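Local coordinates for molinate hydrolase (Gulosibacter molinativorax, PDB 4UB9), which hydrolyses the thiocarbamate pesticide molinate as a zinc-binding member of the amidohydrolase family, at residues 173-178 against 214-219; 131-136 against 395-400; 42-47 against 88-93. All coordinates share one frame; numbering follows the deposited sequence.

In the fold
Three contacts of one chain illustrate how chemistry follows place in the fold. Contact 1 lies far from the chain's centre, buried near a subunit boundary, and rests on a charged side chain holding a carbonyl. Contact 2, buried nearest the centre, has no hydrogen bond across it: an end of helix 122-135 meets a loop through methyls and two glycines. Contact 3, mostly buried on the other side of the chain's centre from contact 1, is a backbone-bonded pair of strands. Contacts 2 and 3 touch, Leu-93 packing on Gly-136; contact 1 touches neither, its nearest atoms about 13 Å from contact 2 and about 21 Å from contact 3.

Contact 1: 173-178 against 214-219; sequences TLIGMG and RHLSTL
Arg-214 NH1 is held between two acceptors. It donates to Gly-176 O at 3.0 Å, tilted out of the guanidinium plane, and within its own 3-10 segment to Ser-217 OG at 2.8 Å, in that plane and nearly straight (167°). Ser-217 OG is also hydrogen-bonded to Thr-259 O, and its in-plane bond to NH1 probably helps set the rotation of the guanidinium. Bends at chi2 (-63°) and chi3 (-54°) curl Arg-214 back over its own turn, laying CD 3.7 Å from Gly-178 N. Gly-176 is the third residue of a type II turn from Leu-174 to Met-177, closed by Met-177 N to Leu-174 O, and its positive phi suits glycine. Beside it Leu-216 and Ile-175 meet at an angle, Leu-216 CD1 3.7 Å from Ile-175 CG2. The turn takes in the short, weakly bonded strand 174-175, which lies parallel to strand 239-242 in the TIM barrel, and brings the side chain of Met-177 to about 6 Å from the bound zinc ion. Pro-256 O of the second subunit accepts from NH2, and Tyr-257 of that subunit makes a cation-pi contact. A leucine at Arg-214 would probably leave Gly-176 O without this donor and cost the neighbouring subunit its cationic partner. One guanidinium thus joins a turn near the metal site to a subunit interface, its positive charge probably stabilised by the carbonyl oxygens and the aromatic ring around it.

Contact 2: 131-136 against 395-400; sequences QIALRG and WTLGED
Leu-397 can be followed outward from a CB that points at the helix, where it lies 4.7 Å from Ile-132 CG2. With CG anti to the backbone N (chi1 -172°), the branch point comes to 4.5 Å from that same methyl. CD1 then turns to Ala-133 CB, 4.5 Å away, while CD2 lies 4.7 Å from both Ile-132 CG2 and Ala-133 CB. These are loose apolar contacts; the backbone comes closer, Leu-397 O standing 3.5 Å from Ile-132 CG2. Helix 122-135 is the last helix in the connection between the parallel strands 88-95 and 138-143, a beta-alpha-beta unit of the TIM barrel, and the loop 395-400 crosses its end. Two glycines allow the backbones to meet there. Gly-398 CA comes to 3.7 Å from Ile-132 O, and a side chain on it would crowd Ile-132 CG2. Gly-136 CA sits 3.6 Å from Gly-398 O, where a CB would clash. The loop is shaped from within by Asp-400 OD1, which accepts from Gly-398 N at 2.9 Å, nearly along its C-O axis, as the chain passes Glu-399, the N-cap, into helix 400-410. Asp-400 OD2 is bonded to Thr-372 OG1, and Gly-136 O to His-401 NE2.

Contact 3: 42-47 against 88-93; sequences TLIDGN and WILPGL
Strands 41-43 and 88-91 run parallel, and Ile-89 uses both its polar backbone atoms on residues flanking Leu-43: Ile-89 N donates to Thr-42 O at 2.8 Å, almost straight at 175°, and Ile-89 O accepts from Ile-44 N. Two CA-H...O contacts, Trp-88 CA to Thr-42 O and Leu-90 CA to Ile-44 O, supplement the pairing. On one face of the sheet Thr-42 and Trp-88 lie side by side, pointing the same way. Thr-42 CB sits over the five-membered ring, 4.0 Å from its centroid, in a CH-pi contact, and CG2, placed anti to the backbone N by a chi1 of -56°, reaches NE1 at 3.7 Å. Ile-44 CD1 approaches Trp-88 CD1 obliquely, while the stem of Ile-44 runs alongside Leu-90, its CB 4.1 Å from Leu-90 CD1; helix 415-421 covers this pair through Met-416 and Ile-419. On the opposite face, Leu-43 CD1 meets Ile-89 CG2 at 4.0 Å. Where segment 42-47 leaves the strand pairing, Pro-91 lies against Asp-45 and Gly-46, with CG 3.4 Å from Asp-45 O; a side chain on Gly-46 would press on that same CG. Asp-45 OD1 accepts from Asn-47 N above the carboxylate plane, an Asx turn. In this sheet Trp-88 and Leu-90 bond instead to strand 447-450, so strand 88-95 is gripped along both edges. It also pairs with strand 138-143, and thereby ties segment 42-47 to the TIM-barrel part of the fold. The end of the ladder probably has a chemical reason: the next donor in register would be the nitrogen of Pro-91, which has no hydrogen, and its CD stands 3.4 Å from Ile-44 O in place of an N-H.

Contact 1: 173-178 against 214-219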
loop_
_atom_site.group_PDB
_atom_site.type_symbol
_atom_site.label_atom_id
_atom_site.label_comp_id
_atom_site.label_asym_id
_atom_site.label_seq_id
_atom_site.Cartn_x
_atom_site.Cartn_y
_atom_site.Cartn_z
ATOM N N THR A 173 2.743 18.019 -23.952
ATOM C CA THR A 173 1.955 17.154 -23.049
ATOM C C THR A 173 0.661 16.674 -23.691
ATOM O O THR A 173 0.325 17.011 -24.807
ATOM C CB THR A 173 1.645 17.840 -21.725
ATOM O OG1 THR A 173 1.148 16.883 -20.790
ATOM C CG2 THR A 173 0.626 18.955 -21.902
ATOM N N LEU A 174 -0.010 15.813 -22.975
ATOM C CA LEU A 174 -1.327 15.327 -23.334
ATOM C C LEU A 174 -2.329 16.194 -22.586
ATOM O O LEU A 174 -2.356 16.220 -21.337
ATOM C CB LEU A 174 -1.547 13.933 -22.800
ATOM C CG LEU A 174 -2.054 12.850 -23.702
ATOM C CD1 LEU A 174 -0.922 11.830 -23.782
ATOM C CD2 LEU A 174 -3.241 12.183 -23.087
ATOM N N ILE A 175 -3.142 16.890 -23.344
ATOM C CA ILE A 175 -4.013 17.854 -22.750
ATOM C C ILE A 175 -5.015 17.112 -21.873
ATOM O O ILE A 175 -5.815 16.319 -22.363
ATOM C CB ILE A 175 -4.760 18.680 -23.799
ATOM C CG1 ILE A 175 -3.799 19.370 -24.772
ATOM C CG2 ILE A 175 -5.666 19.694 -23.121
ATOM C CD1 ILE A 175 -2.771 20.249 -24.125
ATOM N N GLY A 176 -5.010 17.474 -20.585
ATOM C CA GLY A 176 -5.966 16.944 -19.619
ATOM C C GLY A 176 -5.473 15.741 -18.843
ATOM O O GLY A 176 -6.224 15.118 -18.102
ATOM N N MET A 177 -4.209 15.390 -19.049
ATOM C CA MET A 177 -3.628 14.264 -18.315
ATOM C C MET A 177 -2.728 14.797 -17.242
ATOM O O MET A 177 -2.014 15.792 -17.407
ATOM C CB MET A 177 -2.812 13.344 -19.251
ATOM C CG MET A 177 -2.355 12.025 -18.576
ATOM S SD MET A 177 -1.259 10.984 -19.573
ATOM C CE MET A 177 0.216 11.981 -19.680
ATOM N N GLY A 178 -2.669 14.073 -16.152
ATOM C CA GLY A 178 -1.712 14.404 -15.085
ATOM C C GLY A 178 -0.280 13.995 -15.436
ATOM O O GLY A 178 -0.038 13.260 -16.390
ATOM N N ARG A 214 -4.854 17.702 -14.923
ATOM C CA ARG A 214 -6.207 17.231 -14.588
ATOM C C ARG A 214 -7.149 18.388 -14.235
ATOM O O ARG A 214 -8.358 18.288 -14.405
ATOM C CB ARG A 214 -6.179 16.177 -13.466
ATOM C CG ARG A 214 -5.501 14.836 -13.821
ATOM C CD ARG A 214 -6.198 14.068 -14.940
ATOM N NE ARG A 214 -7.601 13.902 -14.574
ATOM C CZ ARG A 214 -8.628 14.555 -15.103
ATOM N NH1 ARG A 214 -8.498 15.334 -16.157
ATOM N NH2 ARG A 214 -9.840 14.327 -14.605
ATOM N N HIS A 215 -6.591 19.498 -13.774
ATOM C CA HIS A 215 -7.416 20.636 -13.333
ATOM C C HIS A 215 -8.267 21.241 -14.456
ATOM O O HIS A 215 -9.308 21.840 -14.204
ATOM C CB HIS A 215 -6.593 21.718 -12.640
ATOM C CG HIS A 215 -5.862 22.608 -13.584
ATOM N ND1 HIS A 215 -6.345 23.842 -13.967
ATOM C CD2 HIS A 215 -4.683 22.449 -14.228
ATOM C CE1 HIS A 215 -5.505 24.399 -14.815
ATOM N NE2 HIS A 215 -4.493 23.572 -14.993
ATOM N N LEU A 216 -7.851 21.048 -15.681
ATOM C CA LEU A 216 -8.641 21.491 -16.799
ATOM C C LEU A 216 -10.068 20.925 -16.791
ATOM O O LEU A 216 -10.991 21.549 -17.297
ATOM C CB LEU A 216 -7.985 21.109 -18.145
ATOM C CG LEU A 216 -6.701 21.832 -18.469
ATOM C CD1 LEU A 216 -6.223 21.325 -19.796
ATOM C CD2 LEU A 216 -6.855 23.349 -18.528
ATOM N N SER A 217 -10.230 19.717 -16.283
ATOM C CA SER A 217 -11.537 19.082 -16.237
ATOM C C SER A 217 -12.508 19.770 -15.279
ATOM O O SER A 217 -13.693 19.485 -15.313
ATOM C CB SER A 217 -11.422 17.612 -15.798
ATOM O OG SER A 217 -10.861 16.773 -16.805
ATOM N N THR A 218 -11.994 20.633 -14.413
ATOM C CA THR A 218 -12.809 21.353 -13.447
ATOM C C THR A 218 -13.393 22.677 -13.979
ATOM O O THR A 218 -14.257 23.278 -13.306
ATOM C CB THR A 218 -12.075 21.711 -12.157
ATOM O OG1 THR A 218 -11.066 22.680 -12.422
ATOM C CG2 THR A 218 -11.446 20.495 -11.538
ATOM N N LEU A 219 -12.933 23.101 -15.144
ATOM C CA LEU A 219 -13.165 24.467 -15.618
ATOM C C LEU A 219 -14.274 24.572 -16.601
ATOM O O LEU A 219 -14.610 23.594 -17.263
ATOM C CB LEU A 219 -11.923 25.024 -16.299
ATOM C CG LEU A 219 -10.653 25.135 -15.437
ATOM C CD1 LEU A 219 -9.502 25.651 -16.289
ATOM C CD2 LEU A 219 -10.852 26.020 -14.223
#

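Contact 2: 131-136 against 395-400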
loop_
_atom_site.group_PDB
_atom_site.type_symbol
_atom_site.label_atom_id
_atom_site.label_comp_id
_atom_site.label_asym_id
_atom_site.label_seq_id
_atom_site.Cartn_x
_atom_site.Cartn_y
_atom_site.Cartn_z
ATOM N N GLN A 131 18.934 9.635 -31.055
ATOM C CA GLN A 131 20.079 8.969 -31.710
ATOM C C GLN A 131 19.876 7.478 -31.759
ATOM O O GLN A 131 20.245 6.832 -32.727
ATOM C CB GLN A 131 21.379 9.299 -31.000
ATOM C CG GLN A 131 21.774 10.738 -31.218
ATOM C CD GLN A 131 22.903 11.181 -30.299
ATOM O OE1 GLN A 131 23.608 10.384 -29.716
ATOM N NE2 GLN A 131 23.047 12.461 -30.178
ATOM N N ILE A 132 19.285 6.934 -30.712
ATOM C CA ILE A 132 18.971 5.524 -30.700
ATOM C C ILE A 132 17.893 5.166 -31.726
ATOM O O ILE A 132 17.918 4.105 -32.316
ATOM C CB ILE A 132 18.555 5.084 -29.308
ATOM C CG1 ILE A 132 19.800 5.078 -28.427
ATOM C CG2 ILE A 132 17.921 3.695 -29.327
ATOM C CD1 ILE A 132 19.530 4.742 -26.985
ATOM N N ALA A 133 16.966 6.077 -31.969
ATOM C CA ALA A 133 15.980 5.855 -33.019
ATOM C C ALA A 133 16.687 5.849 -34.375
ATOM O O ALA A 133 16.470 4.958 -35.189
ATOM C CB ALA A 133 14.907 6.915 -32.983
ATOM N N LEU A 134 17.551 6.844 -34.556
ATOM C CA LEU A 134 18.354 7.000 -35.767
ATOM C C LEU A 134 19.223 5.760 -36.058
ATOM O O LEU A 134 19.304 5.274 -37.200
ATOM C CB LEU A 134 19.227 8.220 -35.672
ATOM C CG LEU A 134 19.977 8.622 -36.942
ATOM C CD1 LEU A 134 19.060 8.767 -38.137
ATOM C CD2 LEU A 134 20.743 9.923 -36.727
ATOM N N ARG A 135 19.785 5.201 -34.998
ATOM C CA ARG A 135 20.529 3.938 -35.080
ATOM C C ARG A 135 19.709 2.787 -35.653
ATOM O O ARG A 135 20.228 1.927 -36.325
ATOM C CB ARG A 135 21.002 3.511 -33.720
ATOM C CG ARG A 135 22.049 2.424 -33.762
ATOM C CD ARG A 135 21.856 1.436 -32.643
ATOM N NE ARG A 135 22.529 1.871 -31.443
ATOM C CZ ARG A 135 22.102 1.672 -30.184
ATOM N NH1 ARG A 135 20.928 1.127 -29.905
ATOM N NH2 ARG A 135 22.860 2.073 -29.170
ATOM N N GLY A 136 18.411 2.790 -35.400
ATOM C CA GLY A 136 17.497 1.826 -36.034
ATOM C C GLY A 136 16.929 2.276 -37.388
ATOM O O GLY A 136 15.953 1.717 -37.880
ATOM N N TRP A 395 8.105 -1.778 -26.453
ATOM C CA TRP A 395 8.452 -0.424 -25.942
ATOM C C TRP A 395 9.955 -0.089 -25.882
ATOM O O TRP A 395 10.366 0.934 -25.354
ATOM C CB TRP A 395 7.863 -0.255 -24.572
ATOM C CG TRP A 395 6.393 -0.532 -24.568
ATOM C CD1 TRP A 395 5.459 0.105 -25.287
ATOM C CD2 TRP A 395 5.714 -1.521 -23.822
ATOM N NE1 TRP A 395 4.211 -0.399 -25.025
ATOM C CE2 TRP A 395 4.348 -1.426 -24.143
ATOM C CE3 TRP A 395 6.122 -2.513 -22.927
ATOM C CZ2 TRP A 395 3.367 -2.247 -23.561
ATOM C CZ3 TRP A 395 5.136 -3.367 -22.366
ATOM C CH2 TRP A 395 3.781 -3.204 -22.676
ATOM N N THR A 396 10.746 -0.915 -26.559
ATOM C CA THR A 396 12.188 -0.753 -26.602
ATOM C C THR A 396 12.606 0.065 -27.831
ATOM O O THR A 396 12.670 -0.431 -28.933
ATOM C CB THR A 396 12.891 -2.114 -26.606
ATOM O OG1 THR A 396 12.451 -2.888 -25.478
ATOM C CG2 THR A 396 14.390 -1.940 -26.545
ATOM N N LEU A 397 12.815 1.342 -27.606
ATOM C CA LEU A 397 13.117 2.264 -28.674
ATOM C C LEU A 397 14.344 1.792 -29.473
ATOM O O LEU A 397 15.334 1.405 -28.888
ATOM C CB LEU A 397 13.406 3.660 -28.116
ATOM C CG LEU A 397 13.557 4.768 -29.153
ATOM C CD1 LEU A 397 12.284 4.985 -29.945
ATOM C CD2 LEU A 397 13.977 6.052 -28.464
ATOM N N GLY A 398 14.261 1.899 -30.792
ATOM C CA GLY A 398 15.380 1.544 -31.684
ATOM C C GLY A 398 15.122 0.255 -32.416
ATOM O O GLY A 398 15.724 0.001 -33.434
ATOM N N GLU A 399 14.291 -0.583 -31.814
ATOM C CA GLU A 399 13.824 -1.853 -32.389
ATOM C C GLU A 399 12.306 -2.039 -32.394
ATOM O O GLU A 399 11.794 -2.959 -33.024
ATOM C CB GLU A 399 14.364 -3.009 -31.559
ATOM C CG GLU A 399 15.875 -3.139 -31.623
ATOM C CD GLU A 399 16.387 -4.414 -30.969
ATOM O OE1 GLU A 399 15.757 -5.478 -31.103
ATOM O OE2 GLU A 399 17.452 -4.347 -30.354
ATOM N N ASP A 400 11.621 -1.158 -31.685
ATOM C CA ASP A 400 10.180 -1.184 -31.544
ATOM C C ASP A 400 9.423 -1.146 -32.904
ATOM O O ASP A 400 8.422 -1.815 -33.068
ATOM C CB ASP A 400 9.747 0.001 -30.714
ATOM C CG ASP A 400 10.232 1.363 -31.312
ATOM O OD1 ASP A 400 11.454 1.544 -31.577
ATOM O OD2 ASP A 400 9.374 2.258 -31.520
#

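Contact 3: 42-47 against 88-93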
loop_
_atom_site.group_PDB
_atom_site.type_symbol
_atom_site.label_atom_id
_atom_site.label_comp_id
_atom_site.label_asym_id
_atom_site.label_seq_id
_atom_site.Cartn_x
_atom_site.Cartn_y
_atom_site.Cartn_z
ATOM N N THR A 42 17.577 -1.858 -55.577
ATOM C CA THR A 42 16.130 -1.979 -55.720
ATOM C C THR A 42 15.422 -0.913 -54.848
ATOM O O THR A 42 15.520 -0.933 -53.627
ATOM C CB THR A 42 15.660 -3.394 -55.357
ATOM O OG1 THR A 42 16.371 -4.337 -56.166
ATOM C CG2 THR A 42 14.159 -3.550 -55.625
ATOM N N LEU A 43 14.716 -0.000 -55.508
ATOM C CA LEU A 43 14.021 1.082 -54.835
ATOM C C LEU A 43 12.601 0.721 -54.374
ATOM O O LEU A 43 11.741 0.279 -55.170
ATOM C CB LEU A 43 13.943 2.310 -55.715
ATOM C CG LEU A 43 13.182 3.509 -55.094
ATOM C CD1 LEU A 43 13.962 4.122 -53.953
ATOM C CD2 LEU A 43 12.919 4.577 -56.142
ATOM N N ILE A 44 12.380 0.906 -53.072
ATOM C CA ILE A 44 11.041 0.813 -52.448
ATOM C C ILE A 44 10.794 2.193 -51.927
ATOM O O ILE A 44 11.333 2.570 -50.883
ATOM C CB ILE A 44 10.982 -0.201 -51.310
ATOM C CG1 ILE A 44 11.276 -1.613 -51.842
ATOM C CG2 ILE A 44 9.613 -0.160 -50.655
ATOM C CD1 ILE A 44 11.264 -2.725 -50.806
ATOM N N ASP A 45 10.070 2.995 -52.701
ATOM C CA ASP A 45 10.091 4.475 -52.507
ATOM C C ASP A 45 9.103 5.031 -51.463
ATOM O O ASP A 45 9.146 6.212 -51.123
ATOM C CB ASP A 45 9.895 5.211 -53.850
ATOM C CG ASP A 45 8.538 4.948 -54.490
ATOM O OD1 ASP A 45 7.794 4.010 -54.078
ATOM O OD2 ASP A 45 8.216 5.683 -55.421
ATOM N N GLY A 46 8.184 4.186 -51.026
ATOM C CA GLY A 46 7.151 4.572 -50.056
ATOM C C GLY A 46 5.793 4.942 -50.655
ATOM O O GLY A 46 4.833 5.195 -49.920
ATOM N N ASN A 47 5.696 4.949 -51.978
ATOM C CA ASN A 47 4.418 5.238 -52.654
ATOM C C ASN A 47 3.614 3.989 -52.944
ATOM O O ASN A 47 2.501 4.073 -53.435
ATOM C CB ASN A 47 4.672 6.014 -53.907
ATOM C CG ASN A 47 5.285 7.370 -53.617
ATOM O OD1 ASN A 47 6.412 7.672 -54.011
ATOM N ND2 ASN A 47 4.560 8.183 -52.901
ATOM N N TRP A 88 18.496 -3.063 -51.052
ATOM C CA TRP A 88 17.228 -2.378 -51.101
ATOM C C TRP A 88 17.328 -0.979 -50.516
ATOM O O TRP A 88 17.920 -0.755 -49.497
ATOM C CB TRP A 88 16.158 -3.204 -50.425
ATOM C CG TRP A 88 15.745 -4.375 -51.242
ATOM C CD1 TRP A 88 14.603 -4.494 -51.984
ATOM C CD2 TRP A 88 16.456 -5.603 -51.400
ATOM N NE1 TRP A 88 14.562 -5.727 -52.600
ATOM C CE2 TRP A 88 15.682 -6.429 -52.248
ATOM C CE3 TRP A 88 17.661 -6.091 -50.898
ATOM C CZ2 TRP A 88 16.088 -7.708 -52.621
ATOM C CZ3 TRP A 88 18.067 -7.368 -51.263
ATOM C CH2 TRP A 88 17.277 -8.163 -52.124
ATOM N N ILE A 89 16.736 -0.047 -51.233
ATOM C CA ILE A 89 16.724 1.351 -50.867
ATOM C C ILE A 89 15.311 1.776 -50.430
ATOM O O ILE A 89 14.368 1.745 -51.228
ATOM C CB ILE A 89 17.131 2.254 -52.030
ATOM C CG1 ILE A 89 18.526 1.875 -52.523
ATOM C CG2 ILE A 89 17.117 3.712 -51.577
ATOM C CD1 ILE A 89 18.912 2.521 -53.847
ATOM N N LEU A 90 15.202 2.195 -49.170
ATOM C CA LEU A 90 13.929 2.653 -48.568
ATOM C C LEU A 90 14.022 4.099 -48.116
ATOM O O LEU A 90 15.143 4.635 -47.969
ATOM C CB LEU A 90 13.541 1.800 -47.392
ATOM C CG LEU A 90 12.882 0.453 -47.691
ATOM C CD1 LEU A 90 13.859 -0.527 -48.360
ATOM C CD2 LEU A 90 12.338 -0.161 -46.416
ATOM N N PRO A 91 12.856 4.752 -47.873
ATOM C CA PRO A 91 12.930 6.092 -47.338
ATOM C C PRO A 91 13.397 6.000 -45.923
ATOM O O PRO A 91 13.291 4.957 -45.305
ATOM C CB PRO A 91 11.482 6.589 -47.389
ATOM C CG PRO A 91 10.714 5.559 -48.143
ATOM C CD PRO A 91 11.473 4.303 -48.018
ATOM N N GLY A 92 13.880 7.110 -45.402
ATOM C CA GLY A 92 14.119 7.202 -43.958
ATOM C C GLY A 92 12.874 6.730 -43.182
ATOM O O GLY A 92 11.734 7.126 -43.497
ATOM N N LEU A 93 13.078 5.841 -42.223
ATOM C CA LEU A 93 11.964 5.303 -41.470
ATOM C C LEU A 93 11.387 6.369 -40.533
ATOM O O LEU A 93 12.081 7.312 -40.109
ATOM C CB LEU A 93 12.334 4.031 -40.714
ATOM C CG LEU A 93 12.896 2.917 -41.614
ATOM C CD1 LEU A 93 13.274 1.690 -40.807
ATOM C CD2 LEU A 93 11.942 2.521 -42.704
#